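Local structure of endoglucanase (Uncultured bacterium, 3X17) at residues L210-S215 / V219-D224; E225-L230 / P291-F296; E231-M236 / A280-A285. The protein probably hydrolyses internal beta-1,4-glucosidic bonds of cellulose, as a glycoside hydrolase family 9 endoglucanase with an (alpha/alpha)6 barrel and an N-terminal Ig-like domain. All blocks are in the same frame, centred on the assembly; numbering follows the deposited sequence.

Interaction 1. Residues L210-S215 / V219-D224; sequences LHLPES and VPDILD. With CA (calcium ion), chain D.
Asp221 divides its carboxylate between the protein and a metal: OD1 binds the calcium ion, while OD2 takes two hydrogen bonds from the loop 210-215. Leu210 N reaches OD2 on its anti side at 2.8 Å, nearly straight at 166°. Ser215 OG gives its proton to the same OD2 at 2.8 Å, on the syn side and 33° out of the carboxylate plane. That hydroxyl in turn accepts from Leu212 N at 2.6 Å, which ties together the ends of the type I turn 212-215. With alanine at Ser215, Leu212 N would probably lose this acceptor and OD2 one of its two donors, leaving the carboxylate less firmly set for the metal. The calcium site also takes Glu214 O, Val219 O and Asp224 OD2, with Asp207 and Asn217 completing it; the Val219 O bond to the calcium ion measures 2.3 Å. Glu214 CB rests on the Asp224 carboxylate, 3.3 Å from its CG. The chain of Glu214 then bends at chi2 (90°), and OE2 meets Arg131 in a salt bridge and a water that also donates to Asp224 O. Pro220 occupies the N-cap position of helix 221-235. The loop rests on helix 115-130 through Leu210 and Leu212, while Ile222 and Leu223 of the helix's first turn pack on helix 184-200.

Interaction 2. Residues E225-L230 / P291-F296; sequences EVRWGL and PFDAAF
Arg227 lies along the ring of Phe296, and this pair forms the tight part of the contact. Its CG sits over one face of the ring, offset toward the rim, and comes within 3.3 Å of Phe296 CZ in a CH-pi contact. With CG anti to the backbone N (chi1 -165°), the arginine chain bends at chi2 and chi3 and runs across the ring, placing the guanidinium over Phe296 CG. The two planes are 31° apart, and Arg227 CZ stands 4.3 Å from the ring centroid, an off-centre cation-pi contact. Looser is the leucine's share: Leu230 CD1 comes to the ring edge, 4.2 Å from Phe296 CZ. Toward the partly exposed side the charges pair: Arg227 NH2 forms a salt bridge with Asp293 OD2, modelled so short that its exact length is doubtful, with the two flat groups steeply turned (66°). The other oxygen of Asp293 is used differently. As N-cap of helix 294-312, Asp293 accepts from Phe296 N at OD1, 3.0 Å away, so one carboxylate holds both the helix start and the arginine. Helix 221-235 is thus joined to the beginning of helix 294-312; Phe296 also touches Phe234 on the former and meets the ring of Phe289, while Leu230 reaches Ala191 of helix 184-200.

Interaction 3. Residues E231-M236 / A280-A285; sequences EWLFRM and AAWAMA
The indole nitrogen NE1 of Trp282 is closed in by two residues of helix 221-235: Phe234 CE1 lies 3.2 Å from it and Leu233 CB 3.7 Å. This is helix-to-helix packing within the (alpha/alpha)6 barrel, with one tryptophan of helix 272-288 reaching across to helix 221-235. Phe234 CE1 stands over one face of the indole, toward its rim. The planes differ by 20°, yet the phenyl is displaced so that little of it lies above the five-membered ring; the centroids are 4.5 Å apart. Trp282 CG is anti to its carbonyl carbon (chi1 -75°), which sends the indole out toward the other helix. Around this aromatic pair, Ala303 of helix 294-312 touches both the Phe234 and Trp282 side chains, Lys299 of that helix touches Phe234, and Val243 of strand 243-249 meets Trp282. Leu233 and Trp282 are buried, and the indole is held by van der Waals packing, without a hydrogen bond between the two segments. Leu233 CB also lies 3.5 Å from Trp282 CZ2 on the six-membered ring. At that edge the Leu233 backbone also arrives, its carbonyl carbon in the indole plane and its O 3.5 Å from Trp282 CZ2.

All three interactions use helix 221-235, taken in order along its length: interaction 1 holds its N-terminal turn, interaction 2 its middle and interaction 3 its last turns. The centres of interactions 1 and 2 lie about 11 Å apart. Those of interactions 2 and 3 are about 9 Å apart, and those of interactions 1 and 3 about 18 Å. Neighbours touch: Phe292 of interaction 2 packs on Pro220 and Leu223, and Leu230 on Ala285. The partners 280-285 and 291-296 belong to the consecutive helices 272-288 and 294-312; along the chain, both segments of interaction 3 fall between those of interaction 2. One barrel helix is thereby fixed at a calcium-bound start and by two later helices along its flank.

Interaction 1. Residues L210-S215 / V219-D224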
loop_
_atom_site.group_PDB
_atom_site.type_symbol
_atom_site.label_atom_id
_atom_site.label_comp_id
_atom_site.label_asym_id
_atom_site.label_seq_id
_atom_site.Cartn_x
_atom_site.Cartn_y
_atom_site.Cartn_z
ATOM N N LEU A 210 0.850 -17.389 -6.645
ATOM C CA LEU A 210 1.358 -16.192 -7.301
ATOM C C LEU A 210 2.236 -16.507 -8.504
ATOM O O LEU A 210 2.859 -15.608 -9.085
ATOM C CB LEU A 210 2.118 -15.308 -6.293
ATOM C CG LEU A 210 1.210 -14.740 -5.202
ATOM C CD1 LEU A 210 1.991 -13.946 -4.115
ATOM C CD2 LEU A 210 0.097 -13.903 -5.838
ATOM N N HIS A 211 2.271 -17.785 -8.884
ATOM C CA HIS A 211 3.080 -18.228 -10.013
ATOM C C HIS A 211 4.491 -17.677 -9.925
ATOM O O HIS A 211 4.940 -16.922 -10.794
ATOM C CB HIS A 211 2.402 -17.834 -11.313
ATOM C CG HIS A 211 1.030 -18.418 -11.453
ATOM N ND1 HIS A 211 -0.088 -17.645 -11.684
ATOM C CD2 HIS A 211 0.576 -19.676 -11.230
ATOM C CE1 HIS A 211 -1.159 -18.420 -11.707
ATOM N NE2 HIS A 211 -0.785 -19.656 -11.434
ATOM N N LEU A 212 5.188 -18.093 -8.881
ATOM C CA LEU A 212 6.531 -17.609 -8.581
ATOM C C LEU A 212 7.570 -18.721 -8.822
ATOM O O LEU A 212 7.216 -19.899 -8.898
ATOM C CB LEU A 212 6.592 -17.181 -7.110
ATOM C CG LEU A 212 5.709 -16.021 -6.648
ATOM C CD1 LEU A 212 5.939 -15.742 -5.171
ATOM C CD2 LEU A 212 5.991 -14.780 -7.461
ATOM N N PRO A 213 8.861 -18.371 -8.783
ATOM C CA PRO A 213 9.888 -19.419 -8.734
ATOM C C PRO A 213 9.721 -20.301 -7.494
ATOM O O PRO A 213 10.110 -21.478 -7.512
ATOM C CB PRO A 213 11.205 -18.626 -8.633
ATOM C CG PRO A 213 10.873 -17.270 -9.189
ATOM C CD PRO A 213 9.449 -17.024 -8.735
ATOM N N GLU A 214 9.155 -19.739 -6.423
ATOM C CA GLU A 214 8.969 -20.495 -5.188
ATOM C C GLU A 214 7.615 -21.217 -5.092
ATOM O O GLU A 214 7.319 -21.857 -4.084
ATOM C CB GLU A 214 9.234 -19.601 -3.954
ATOM C CG GLU A 214 10.620 -18.859 -3.983
ATOM C CD GLU A 214 10.609 -17.451 -4.653
ATOM O OE1 GLU A 214 9.659 -17.081 -5.366
ATOM O OE2 GLU A 214 11.585 -16.704 -4.466
ATOM N N SER A 215 6.781 -21.083 -6.117
ATOM C CA SER A 215 5.482 -21.734 -6.134
ATOM C C SER A 215 5.668 -23.250 -6.032
ATOM O O SER A 215 6.372 -23.836 -6.842
ATOM C CB SER A 215 4.751 -21.414 -7.437
ATOM O OG SER A 215 4.288 -20.069 -7.465
ATOM N N VAL A 219 5.041 -23.457 0.920
ATOM C CA VAL A 219 4.895 -22.219 1.698
ATOM C C VAL A 219 4.003 -21.225 0.904
ATOM O O VAL A 219 4.195 -21.026 -0.296
ATOM C CB VAL A 219 6.293 -21.602 1.991
ATOM C CG1 VAL A 219 6.192 -20.328 2.823
ATOM C CG2 VAL A 219 7.245 -22.642 2.674
ATOM N N PRO A 220 3.044 -20.572 1.578
ATOM C CA PRO A 220 2.250 -19.586 0.841
ATOM C C PRO A 220 3.143 -18.608 0.096
ATOM O O PRO A 220 4.115 -18.121 0.667
ATOM C CB PRO A 220 1.482 -18.868 1.955
ATOM C CG PRO A 220 1.350 -19.958 3.029
ATOM C CD PRO A 220 2.731 -20.562 3.012
ATOM N N ASP A 221 2.841 -18.369 -1.175
ATOM C CA ASP A 221 3.695 -17.583 -2.053
ATOM C C ASP A 221 3.901 -16.174 -1.507
ATOM O O ASP A 221 4.955 -15.596 -1.693
ATOM C CB ASP A 221 3.087 -17.506 -3.463
ATOM C CG ASP A 221 3.333 -18.764 -4.261
ATOM O OD1 ASP A 221 3.909 -19.704 -3.687
ATOM O OD2 ASP A 221 2.910 -18.836 -5.429
ATOM N N ILE A 222 2.873 -15.598 -0.893
ATOM C CA ILE A 222 2.998 -14.247 -0.328
ATOM C C ILE A 222 4.142 -14.235 0.684
ATOM O O ILE A 222 4.904 -13.279 0.742
ATOM C CB ILE A 222 1.687 -13.739 0.355
ATOM C CG1 ILE A 222 1.816 -12.244 0.765
ATOM C CG2 ILE A 222 1.396 -14.548 1.598
ATOM C CD1 ILE A 222 2.034 -11.291 -0.402
ATOM N N LEU A 223 4.351 -15.358 1.379
ATOM C CA LEU A 223 5.469 -15.478 2.331
ATOM C C LEU A 223 6.820 -15.684 1.646
ATOM O O LEU A 223 7.812 -15.107 2.057
ATOM C CB LEU A 223 5.225 -16.593 3.361
ATOM C CG LEU A 223 3.978 -16.396 4.238
ATOM C CD1 LEU A 223 3.905 -17.459 5.316
ATOM C CD2 LEU A 223 3.948 -14.994 4.828
ATOM N N ASP A 224 6.843 -16.409 0.540
ATOM C CA ASP A 224 8.034 -16.419 -0.300
ATOM C C ASP A 224 8.385 -15.014 -0.767
ATOM O O ASP A 224 9.553 -14.642 -0.771
ATOM C CB ASP A 224 7.870 -17.347 -1.493
ATOM C CG ASP A 224 7.762 -18.801 -1.077
ATOM O OD1 ASP A 224 8.576 -19.262 -0.235
ATOM O OD2 ASP A 224 6.779 -19.434 -1.497
HETATM CA CA CA D . 5.359 -21.270 -2.284
HETATM O O HOH W 1 11.832 -15.825 -1.979
#

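Interaction 2. Residues E225-L230 / P291-F296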
loop_
_atom_site.group_PDB
_atom_site.type_symbol
_atom_site.label_atom_id
_atom_site.label_comp_id
_atom_site.label_asym_id
_atom_site.label_seq_id
_atom_site.Cartn_x
_atom_site.Cartn_y
_atom_site.Cartn_z
ATOM N N GLU A 225 7.386 -14.223 -1.160
ATOM C CA GLU A 225 7.713 -12.881 -1.636
ATOM C C GLU A 225 8.299 -12.058 -0.490
ATOM O O GLU A 225 9.335 -11.411 -0.652
ATOM C CB GLU A 225 6.507 -12.156 -2.222
ATOM C CG GLU A 225 6.922 -10.868 -2.979
ATOM C CD GLU A 225 7.764 -11.194 -4.221
ATOM O OE1 GLU A 225 7.400 -12.159 -4.937
ATOM O OE2 GLU A 225 8.813 -10.543 -4.428
ATOM N N VAL A 226 7.576 -12.011 0.626
ATOM C CA VAL A 226 8.059 -11.353 1.828
ATOM C C VAL A 226 9.490 -11.769 2.140
ATOM O O VAL A 226 10.303 -10.946 2.543
ATOM C CB VAL A 226 7.171 -11.667 3.048
ATOM C CG1 VAL A 226 7.918 -11.361 4.344
ATOM C CG2 VAL A 226 5.848 -10.874 2.963
ATOM N N ARG A 227 9.792 -13.054 1.981
ATOM C CA ARG A 227 11.098 -13.542 2.358
ATOM C C ARG A 227 12.179 -12.946 1.447
ATOM O O ARG A 227 13.240 -12.601 1.912
ATOM C CB ARG A 227 11.143 -15.078 2.295
ATOM C CG ARG A 227 12.348 -15.628 3.013
ATOM C CD ARG A 227 12.958 -16.847 2.359
ATOM N NE ARG A 227 12.368 -18.081 2.860
ATOM C CZ ARG A 227 13.046 -19.102 3.384
ATOM N NH1 ARG A 227 14.382 -19.083 3.501
ATOM N NH2 ARG A 227 12.363 -20.159 3.793
ATOM N N TRP A 228 11.882 -12.807 0.154
ATOM C CA TRP A 228 12.746 -12.069 -0.749
ATOM C C TRP A 228 13.107 -10.708 -0.158
ATOM O O TRP A 228 14.273 -10.330 -0.137
ATOM C CB TRP A 228 12.076 -11.880 -2.117
ATOM C CG TRP A 228 13.023 -11.381 -3.206
ATOM C CD1 TRP A 228 13.236 -10.081 -3.587
ATOM C CD2 TRP A 228 13.889 -12.185 -4.030
ATOM N NE1 TRP A 228 14.197 -10.024 -4.568
ATOM C CE2 TRP A 228 14.614 -11.302 -4.861
ATOM C CE3 TRP A 228 14.125 -13.566 -4.135
ATOM C CZ2 TRP A 228 15.536 -11.753 -5.811
ATOM C CZ3 TRP A 228 15.078 -14.018 -5.067
ATOM C CH2 TRP A 228 15.774 -13.115 -5.881
ATOM N N GLY A 229 12.116 -9.966 0.326
ATOM C CA GLY A 229 12.399 -8.622 0.829
ATOM C C GLY A 229 13.229 -8.689 2.091
ATOM O O GLY A 229 14.170 -7.925 2.267
ATOM N N LEU A 230 12.892 -9.629 2.970
ATOM C CA LEU A 230 13.543 -9.711 4.274
ATOM C C LEU A 230 14.990 -10.188 4.161
ATOM O O LEU A 230 15.855 -9.781 4.961
ATOM C CB LEU A 230 12.773 -10.656 5.183
ATOM C CG LEU A 230 11.343 -10.194 5.516
ATOM C CD1 LEU A 230 10.761 -11.210 6.463
ATOM C CD2 LEU A 230 11.432 -8.816 6.183
ATOM N N PRO A 291 5.593 -22.044 11.450
ATOM C CA PRO A 291 5.066 -23.346 10.982
ATOM C C PRO A 291 5.620 -23.802 9.626
ATOM O O PRO A 291 5.395 -24.937 9.240
ATOM C CB PRO A 291 3.549 -23.108 10.858
ATOM C CG PRO A 291 3.287 -21.781 11.578
ATOM C CD PRO A 291 4.560 -20.993 11.440
ATOM N N PHE A 292 6.274 -22.915 8.877
ATOM C CA PHE A 292 6.681 -23.244 7.527
ATOM C C PHE A 292 8.169 -23.495 7.404
ATOM O O PHE A 292 8.577 -24.369 6.662
ATOM C CB PHE A 292 6.244 -22.167 6.534
ATOM C CG PHE A 292 4.785 -21.891 6.567
ATOM C CD1 PHE A 292 3.876 -22.828 6.063
ATOM C CD2 PHE A 292 4.299 -20.724 7.166
ATOM C CE1 PHE A 292 2.519 -22.570 6.080
ATOM C CE2 PHE A 292 2.931 -20.481 7.244
ATOM C CZ PHE A 292 2.034 -21.399 6.687
ATOM N N ASP A 293 8.975 -22.663 8.059
ATOM C CA ASP A 293 10.419 -22.712 7.898
ATOM C C ASP A 293 11.068 -22.265 9.191
ATOM O O ASP A 293 11.305 -21.079 9.382
ATOM C CB ASP A 293 10.870 -21.807 6.754
ATOM C CG ASP A 293 12.288 -22.117 6.301
ATOM O OD1 ASP A 293 13.136 -22.408 7.166
ATOM O OD2 ASP A 293 12.527 -22.188 5.081
ATOM N N ALA A 294 11.308 -23.221 10.086
ATOM C CA ALA A 294 11.783 -22.935 11.440
ATOM C C ALA A 294 13.206 -22.348 11.461
ATOM O O ALA A 294 13.509 -21.496 12.293
ATOM C CB ALA A 294 11.691 -24.206 12.329
ATOM N N ALA A 295 14.043 -22.760 10.515
ATOM C CA ALA A 295 15.394 -22.210 10.375
ATOM C C ALA A 295 15.359 -20.720 9.927
ATOM O O ALA A 295 16.132 -19.895 10.394
ATOM C CB ALA A 295 16.184 -23.033 9.366
ATOM N N PHE A 296 14.485 -20.394 8.992
ATOM C CA PHE A 296 14.349 -19.008 8.572
ATOM C C PHE A 296 13.751 -18.166 9.682
ATOM O O PHE A 296 14.206 -17.059 9.940
ATOM C CB PHE A 296 13.500 -18.907 7.301
ATOM C CG PHE A 296 13.281 -17.508 6.845
ATOM C CD1 PHE A 296 14.286 -16.832 6.171
ATOM C CD2 PHE A 296 12.146 -16.805 7.247
ATOM C CE1 PHE A 296 14.112 -15.498 5.772
ATOM C CE2 PHE A 296 11.952 -15.476 6.847
ATOM C CZ PHE A 296 12.957 -14.816 6.127
#

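Interaction 3. Residues E231-M236 / A280-A285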
loop_
_atom_site.group_PDB
_atom_site.type_symbol
_atom_site.label_atom_id
_atom_site.label_comp_id
_atom_site.label_asym_id
_atom_site.label_seq_id
_atom_site.Cartn_x
_atom_site.Cartn_y
_atom_site.Cartn_z
ATOM N N GLU A 231 15.238 -11.085 3.201
ATOM C CA GLU A 231 16.600 -11.577 2.947
ATOM C C GLU A 231 17.546 -10.485 2.449
ATOM O O GLU A 231 18.730 -10.446 2.820
ATOM C CB GLU A 231 16.566 -12.783 2.011
ATOM C CG GLU A 231 16.076 -14.011 2.769
ATOM C CD GLU A 231 16.123 -15.316 1.980
ATOM O OE1 GLU A 231 15.921 -15.281 0.744
ATOM O OE2 GLU A 231 16.250 -16.394 2.627
ATOM N N TRP A 232 16.985 -9.529 1.727
ATOM C CA TRP A 232 17.713 -8.315 1.395
ATOM C C TRP A 232 18.012 -7.429 2.584
ATOM O O TRP A 232 19.130 -6.955 2.732
ATOM C CB TRP A 232 16.992 -7.519 0.321
ATOM C CG TRP A 232 17.793 -6.349 -0.056
ATOM C CD1 TRP A 232 19.013 -6.358 -0.675
ATOM C CD2 TRP A 232 17.523 -4.981 0.275
ATOM N NE1 TRP A 232 19.479 -5.076 -0.816
ATOM C CE2 TRP A 232 18.613 -4.217 -0.195
ATOM C CE3 TRP A 232 16.433 -4.320 0.845
ATOM C CZ2 TRP A 232 18.659 -2.840 -0.079
ATOM C CZ3 TRP A 232 16.486 -2.936 0.968
ATOM C CH2 TRP A 232 17.601 -2.219 0.524
ATOM N N LEU A 233 17.028 -7.236 3.466
ATOM C CA LEU A 233 17.290 -6.642 4.780
ATOM C C LEU A 233 18.467 -7.269 5.554
ATOM O O LEU A 233 19.259 -6.538 6.164
ATOM C CB LEU A 233 16.021 -6.627 5.660
ATOM C CG LEU A 233 14.812 -5.806 5.183
ATOM C CD1 LEU A 233 13.765 -5.646 6.318
ATOM C CD2 LEU A 233 15.228 -4.402 4.605
ATOM N N PHE A 234 18.545 -8.607 5.607
ATOM C CA PHE A 234 19.702 -9.259 6.217
ATOM C C PHE A 234 21.019 -8.712 5.625
ATOM O O PHE A 234 21.957 -8.414 6.366
ATOM C CB PHE A 234 19.669 -10.795 6.052
ATOM C CG PHE A 234 18.546 -11.475 6.796
ATOM C CD1 PHE A 234 18.164 -11.053 8.075
ATOM C CD2 PHE A 234 17.931 -12.602 6.251
ATOM C CE1 PHE A 234 17.107 -11.684 8.744
ATOM C CE2 PHE A 234 16.949 -13.305 6.963
ATOM C CZ PHE A 234 16.521 -12.832 8.199
ATOM N N ARG A 235 21.083 -8.586 4.299
ATOM C CA ARG A 235 22.341 -8.166 3.640
ATOM C C ARG A 235 22.625 -6.699 3.957
ATOM O O ARG A 235 23.755 -6.233 3.791
ATOM C CB ARG A 235 22.275 -8.406 2.127
ATOM C CG ARG A 235 21.925 -9.868 1.714
ATOM C CD ARG A 235 21.662 -10.011 0.198
ATOM N NE ARG A 235 21.139 -11.342 -0.112
ATOM C CZ ARG A 235 19.877 -11.634 -0.485
ATOM N NH1 ARG A 235 19.004 -10.694 -0.874
ATOM N NH2 ARG A 235 19.521 -12.905 -0.580
ATOM N N MET A 236 21.586 -5.960 4.353
ATOM C CA MET A 236 21.722 -4.545 4.730
ATOM C C MET A 236 22.054 -4.358 6.220
ATOM O O MET A 236 22.057 -3.231 6.743
ATOM C CB MET A 236 20.453 -3.773 4.383
ATOM C CG MET A 236 20.218 -3.558 2.880
ATOM S SD MET A 236 21.541 -2.571 2.093
ATOM C CE MET A 236 20.948 -0.869 2.367
ATOM N N ALA A 280 11.500 -4.890 13.689
ATOM C CA ALA A 280 10.071 -5.166 13.838
ATOM C C ALA A 280 9.618 -6.182 12.776
ATOM O O ALA A 280 8.972 -7.190 13.083
ATOM C CB ALA A 280 9.246 -3.858 13.756
ATOM N N ALA A 281 10.029 -5.964 11.541
ATOM C CA ALA A 281 9.555 -6.818 10.452
ATOM C C ALA A 281 10.087 -8.225 10.610
ATOM O O ALA A 281 9.333 -9.194 10.465
ATOM C CB ALA A 281 9.938 -6.241 9.101
ATOM N N TRP A 282 11.364 -8.335 10.963
ATOM C CA TRP A 282 11.987 -9.627 11.228
ATOM C C TRP A 282 11.312 -10.356 12.401
ATOM O O TRP A 282 11.215 -11.580 12.388
ATOM C CB TRP A 282 13.459 -9.468 11.586
ATOM C CG TRP A 282 14.349 -9.162 10.442
ATOM C CD1 TRP A 282 14.223 -9.604 9.146
ATOM C CD2 TRP A 282 15.531 -8.352 10.479
ATOM N NE1 TRP A 282 15.226 -9.068 8.369
ATOM C CE2 TRP A 282 16.074 -8.345 9.170
ATOM C CE3 TRP A 282 16.157 -7.595 11.476
ATOM C CZ2 TRP A 282 17.226 -7.627 8.844
ATOM C CZ3 TRP A 282 17.303 -6.859 11.140
ATOM C CH2 TRP A 282 17.834 -6.903 9.854
ATOM N N ALA A 283 11.044 -9.645 13.488
ATOM C CA ALA A 283 10.372 -10.284 14.638
ATOM C C ALA A 283 8.962 -10.756 14.269
ATOM O O ALA A 283 8.523 -11.817 14.705
ATOM C CB ALA A 283 10.322 -9.359 15.831
ATOM N N MET A 284 8.230 -9.952 13.498
ATOM C CA MET A 284 7.002 -10.447 12.880
ATOM C C MET A 284 7.190 -11.740 12.079
ATOM O O MET A 284 6.349 -12.612 12.117
ATOM C CB MET A 284 6.349 -9.378 12.007
ATOM C CG MET A 284 5.672 -8.301 12.813
ATOM S SD MET A 284 5.188 -6.925 11.759
ATOM C CE MET A 284 3.664 -7.592 11.077
ATOM N N ALA A 285 8.227 -11.802 11.253
ATOM C CA ALA A 285 8.415 -12.959 10.376
ATOM C C ALA A 285 8.753 -14.172 11.223
ATOM O O ALA A 285 8.415 -15.310 10.862
ATOM C CB ALA A 285 9.535 -12.698 9.364
#